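Local coordinates for phospholipase A1 (Streptomyces albidoflavus, PDB 4HYQ), which hydrolyses the sn-1 ester bond of glycerophospholipids, releasing a fatty acid, and belongs to the GDSL-like lipase family of the SGNH hydrolase clan, at residues C94-V106 against L156-A168. Residues are numbered along the deposited sequence; the frame is centred on the assembly and turned at random.
Sequences CVLQSEANCIARV and LTEGERTAINGAA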
loop_
_atom_site.group_PDB
_atom_site.type_symbol
_atom_site.label_atom_id
_atom_site.label_comp_id
_atom_site.label_asym_id
_atom_site.label_seq_id
_atom_site.Cartn_x
_atom_site.Cartn_y
_atom_site.Cartn_z
ATOM N N CYS A 94 3.281 16.876 -8.703
ATOM C CA CYS A 94 2.302 17.726 -8.047
ATOM C C CYS A 94 2.926 18.661 -7.012
ATOM O O CYS A 94 2.450 19.780 -6.814
ATOM C CB CYS A 94 1.223 16.865 -7.397
ATOM S SG CYS A 94 0.182 16.059 -8.664
ATOM N N VAL A 95 3.982 18.211 -6.352
ATOM C CA VAL A 95 4.634 19.042 -5.354
ATOM C C VAL A 95 5.523 20.124 -5.970
ATOM O O VAL A 95 5.478 21.283 -5.559
ATOM C CB VAL A 95 5.469 18.170 -4.388
ATOM C CG1 VAL A 95 6.395 19.039 -3.525
ATOM C CG2 VAL A 95 4.523 17.378 -3.487
ATOM N N LEU A 96 6.296 19.748 -6.982
ATOM C CA LEU A 96 7.241 20.670 -7.602
ATOM C C LEU A 96 6.805 21.442 -8.838
ATOM O O LEU A 96 7.525 22.352 -9.269
ATOM C CB LEU A 96 8.525 19.913 -7.926
ATOM C CG LEU A 96 9.176 19.252 -6.705
ATOM C CD1 LEU A 96 10.351 18.419 -7.154
ATOM C CD2 LEU A 96 9.616 20.325 -5.708
ATOM N N GLN A 97 5.664 21.092 -9.424
ATOM C CA GLN A 97 5.209 21.807 -10.617
ATOM C C GLN A 97 3.886 22.550 -10.401
ATOM O O GLN A 97 3.467 22.760 -9.260
ATOM C CB GLN A 97 5.143 20.834 -11.805
ATOM C CG GLN A 97 6.461 20.067 -11.996
ATOM C CD GLN A 97 6.515 19.259 -13.282
ATOM O OE1 GLN A 97 5.549 19.210 -14.035
ATOM N NE2 GLN A 97 7.663 18.633 -13.543
ATOM N N SER A 98 3.233 22.968 -11.480
ATOM C CA SER A 98 1.982 23.723 -11.360
ATOM C C SER A 98 0.768 22.820 -11.214
ATOM O O SER A 98 0.843 21.623 -11.478
ATOM C CB SER A 98 1.775 24.599 -12.595
ATOM O OG SER A 98 1.270 23.816 -13.671
ATOM N N GLU A 99 -0.357 23.406 -10.816
ATOM C CA GLU A 99 -1.582 22.637 -10.661
ATOM C C GLU A 99 -1.929 21.938 -11.977
ATOM O O GLU A 99 -2.326 20.774 -11.980
ATOM C CB GLU A 99 -2.741 23.541 -10.225
ATOM C CG GLU A 99 -4.002 22.751 -9.877
ATOM C CD GLU A 99 -5.060 23.580 -9.171
ATOM O OE1 GLU A 99 -4.700 24.461 -8.366
ATOM O OE2 GLU A 99 -6.260 23.332 -9.409
ATOM N N ALA A 100 -1.766 22.648 -13.091
ATOM C CA ALA A 100 -2.051 22.101 -14.408
ATOM C C ALA A 100 -1.183 20.885 -14.703
ATOM O O ALA A 100 -1.658 19.884 -15.253
ATOM C CB ALA A 100 -1.819 23.153 -15.472
ATOM N N ASN A 101 0.095 20.982 -14.356
ATOM C CA ASN A 101 1.022 19.884 -14.586
ATOM C C ASN A 101 0.608 18.699 -13.733
ATOM O O ASN A 101 0.717 17.546 -14.157
ATOM C CB ASN A 101 2.450 20.263 -14.199
ATOM C CG ASN A 101 3.042 21.354 -15.077
ATOM O OD1 ASN A 101 2.909 21.344 -16.310
ATOM N ND2 ASN A 101 3.724 22.286 -14.448
ATOM N N CYS A 102 0.165 18.992 -12.514
ATOM C CA CYS A 102 -0.260 17.954 -11.586
ATOM C C CYS A 102 -1.454 17.189 -12.140
ATOM O O CYS A 102 -1.446 15.957 -12.164
ATOM C CB CYS A 102 -0.609 18.571 -10.230
ATOM S SG CYS A 102 -1.287 17.432 -8.970
ATOM N N ILE A 103 -2.465 17.919 -12.605
ATOM C CA ILE A 103 -3.675 17.294 -13.155
ATOM C C ILE A 103 -3.373 16.407 -14.347
ATOM O O ILE A 103 -3.864 15.270 -14.436
ATOM C CB ILE A 103 -4.702 18.353 -13.600
ATOM C CG1 ILE A 103 -5.056 19.261 -12.422
ATOM C CG2 ILE A 103 -5.933 17.677 -14.185
ATOM C CD1 ILE A 103 -5.494 18.541 -11.171
ATOM N N ALA A 104 -2.577 16.930 -15.270
ATOM C CA ALA A 104 -2.202 16.188 -16.457
ATOM C C ALA A 104 -1.479 14.899 -16.076
ATOM O O ALA A 104 -1.773 13.832 -16.619
ATOM C CB ALA A 104 -1.313 17.047 -17.347
ATOM N N ARG A 105 -0.525 14.991 -15.152
ATOM C CA ARG A 105 0.207 13.802 -14.733
ATOM C C ARG A 105 -0.710 12.802 -14.026
ATOM O O ARG A 105 -0.593 11.586 -14.223
ATOM C CB ARG A 105 1.369 14.183 -13.809
ATOM C CG ARG A 105 2.224 13.005 -13.401
ATOM C CD ARG A 105 3.052 12.488 -14.569
ATOM N NE ARG A 105 3.752 11.240 -14.274
ATOM C CZ ARG A 105 3.168 10.045 -14.196
ATOM N NH1 ARG A 105 1.862 9.924 -14.386
ATOM N NH2 ARG A 105 3.901 8.962 -13.953
ATOM N N VAL A 106 -1.611 13.308 -13.193
ATOM C CA VAL A 106 -2.550 12.437 -12.491
ATOM C C VAL A 106 -3.408 11.714 -13.532
ATOM O O VAL A 106 -3.663 10.519 -13.412
ATOM C CB VAL A 106 -3.514 13.230 -11.576
ATOM C CG1 VAL A 106 -4.674 12.343 -11.158
ATOM C CG2 VAL A 106 -2.787 13.730 -10.331
ATOM N N LEU A 156 -1.020 21.271 -0.581
ATOM C CA LEU A 156 -1.326 21.397 -2.020
ATOM C C LEU A 156 -2.585 22.205 -2.248
ATOM O O LEU A 156 -3.285 22.576 -1.290
ATOM C CB LEU A 156 -1.497 20.014 -2.654
ATOM C CG LEU A 156 -0.257 19.123 -2.651
ATOM C CD1 LEU A 156 -0.070 18.532 -4.037
ATOM C CD2 LEU A 156 0.977 19.963 -2.257
ATOM N N THR A 157 -2.919 22.478 -3.512
ATOM C CA THR A 157 -4.139 23.217 -3.764
ATOM C C THR A 157 -5.291 22.220 -3.694
ATOM O O THR A 157 -5.100 21.001 -3.832
ATOM C CB THR A 157 -4.133 23.898 -5.158
ATOM O OG1 THR A 157 -4.244 22.895 -6.176
ATOM C CG2 THR A 157 -2.818 24.679 -5.340
ATOM N N GLU A 158 -6.492 22.748 -3.482
ATOM C CA GLU A 158 -7.685 21.936 -3.414
ATOM C C GLU A 158 -7.849 21.119 -4.685
ATOM O O GLU A 158 -8.165 19.930 -4.628
ATOM C CB GLU A 158 -8.914 22.828 -3.209
ATOM C CG GLU A 158 -10.261 22.113 -3.401
ATOM C CD GLU A 158 -11.458 23.036 -3.176
ATOM O OE1 GLU A 158 -11.658 23.493 -2.027
ATOM O OE2 GLU A 158 -12.200 23.311 -4.148
ATOM N N GLY A 159 -7.640 21.763 -5.831
ATOM C CA GLY A 159 -7.776 21.065 -7.092
ATOM C C GLY A 159 -6.831 19.883 -7.199
ATOM O O GLY A 159 -7.199 18.841 -7.748
ATOM N N GLU A 160 -5.614 20.037 -6.678
ATOM C CA GLU A 160 -4.619 18.959 -6.732
ATOM C C GLU A 160 -4.989 17.843 -5.761
ATOM O O GLU A 160 -4.876 16.657 -6.093
ATOM C CB GLU A 160 -3.218 19.505 -6.416
ATOM C CG GLU A 160 -2.674 20.424 -7.509
ATOM C CD GLU A 160 -1.357 21.082 -7.137
ATOM O OE1 GLU A 160 -1.248 21.611 -6.017
ATOM O OE2 GLU A 160 -0.430 21.081 -7.972
ATOM N N ARG A 161 -5.438 18.222 -4.568
ATOM C CA ARG A 161 -5.847 17.237 -3.573
ATOM C C ARG A 161 -7.023 16.418 -4.090
ATOM O O ARG A 161 -7.098 15.215 -3.878
ATOM C CB ARG A 161 -6.273 17.917 -2.285
ATOM C CG ARG A 161 -5.158 18.564 -1.534
ATOM C CD ARG A 161 -5.711 19.079 -0.246
ATOM N NE ARG A 161 -5.067 20.317 0.136
ATOM C CZ ARG A 161 -5.487 21.094 1.125
ATOM N NH1 ARG A 161 -6.559 20.755 1.836
ATOM N NH2 ARG A 161 -4.831 22.208 1.397
ATOM N N THR A 162 -7.951 17.090 -4.758
ATOM C CA THR A 162 -9.124 16.429 -5.311
ATOM C C THR A 162 -8.732 15.425 -6.383
ATOM O O THR A 162 -9.250 14.305 -6.434
ATOM C CB THR A 162 -10.082 17.464 -5.918
ATOM O OG1 THR A 162 -10.589 18.299 -4.868
ATOM C CG2 THR A 162 -11.217 16.784 -6.631
ATOM N N ALA A 163 -7.804 15.835 -7.236
ATOM C CA ALA A 163 -7.335 14.995 -8.319
ATOM C C ALA A 163 -6.599 13.782 -7.772
ATOM O O ALA A 163 -6.803 12.665 -8.239
ATOM C CB ALA A 163 -6.423 15.799 -9.238
ATOM N N ILE A 164 -5.756 14.005 -6.769
ATOM C CA ILE A 164 -4.982 12.919 -6.164
ATOM C C ILE A 164 -5.899 11.928 -5.440
ATOM O O ILE A 164 -5.726 10.712 -5.545
ATOM C CB ILE A 164 -3.931 13.499 -5.190
ATOM C CG1 ILE A 164 -2.862 14.235 -6.006
ATOM C CG2 ILE A 164 -3.308 12.393 -4.356
ATOM C CD1 ILE A 164 -1.994 15.164 -5.179
ATOM N N ASN A 165 -6.875 12.446 -4.702
ATOM C CA ASN A 165 -7.813 11.573 -4.008
ATOM C C ASN A 165 -8.606 10.761 -5.026
ATOM O O ASN A 165 -8.909 9.583 -4.806
ATOM C CB ASN A 165 -8.771 12.395 -3.155
ATOM C CG ASN A 165 -8.203 12.719 -1.789
ATOM O OD1 ASN A 165 -7.095 12.295 -1.440
ATOM N ND2 ASN A 165 -8.965 13.471 -0.998
ATOM N N GLY A 166 -8.938 11.400 -6.143
ATOM C CA GLY A 166 -9.693 10.727 -7.181
ATOM C C GLY A 166 -8.903 9.579 -7.770
ATOM O O GLY A 166 -9.461 8.533 -8.105
ATOM N N ALA A 167 -7.594 9.783 -7.909
ATOM C CA ALA A 167 -6.712 8.750 -8.435
ATOM C C ALA A 167 -6.662 7.570 -7.458
ATOM O O ALA A 167 -6.684 6.406 -7.873
ATOM C CB ALA A 167 -5.310 9.318 -8.650
ATOM N N ALA A 168 -6.594 7.860 -6.159
ATOM C CA ALA A 168 -6.573 6.785 -5.172
ATOM C C ALA A 168 -7.868 5.988 -5.266
ATOM O O ALA A 168 -7.851 4.757 -5.229
ATOM C CB ALA A 168 -6.408 7.348 -3.759
HETATM O O HOH W 1 -7.075 24.679 -6.326
#
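E99 reaches across from the first turn of helix 99-115 to the start of helix 158-181, its CG anti to the backbone N (chi1 -173°) and the chain extended beyond. There T157 OG1 donates to E99 OE1 at 2.7 Å, arriving from above the carboxylate plane, and a water links OE1 to G159 N. Glycine suits its place, since a side chain at G159 would run into E99 OE2. T157 and E160 form a capping box: OG1 accepts from E160 N, while T157 N gives a nearly straight bond (174°) to the anti lone pair of E160 OE1. E160, its chain extended beyond CG, crosses E99 obliquely, CG to CG at 3.6 Å, with its aliphatic part against C102 SG, which is disulfide-bonded to C94 SG. With only an alanine at E99, T157 OG1 and the water on G159 N would probably lose their carboxylate partner. Further along, small A163 admits I103 CD1 tightly against its CB (3.5 Å), and V106 CG1 rests on A167 CB at 4.0 Å. Segments 99-106 and 158-168 run almost parallel (8°), their axes 9.6 Å apart at closest approach, while helix 87-96, tied to helix 99-115 by the disulfide, packs against I164 and A167 through M91 and F87.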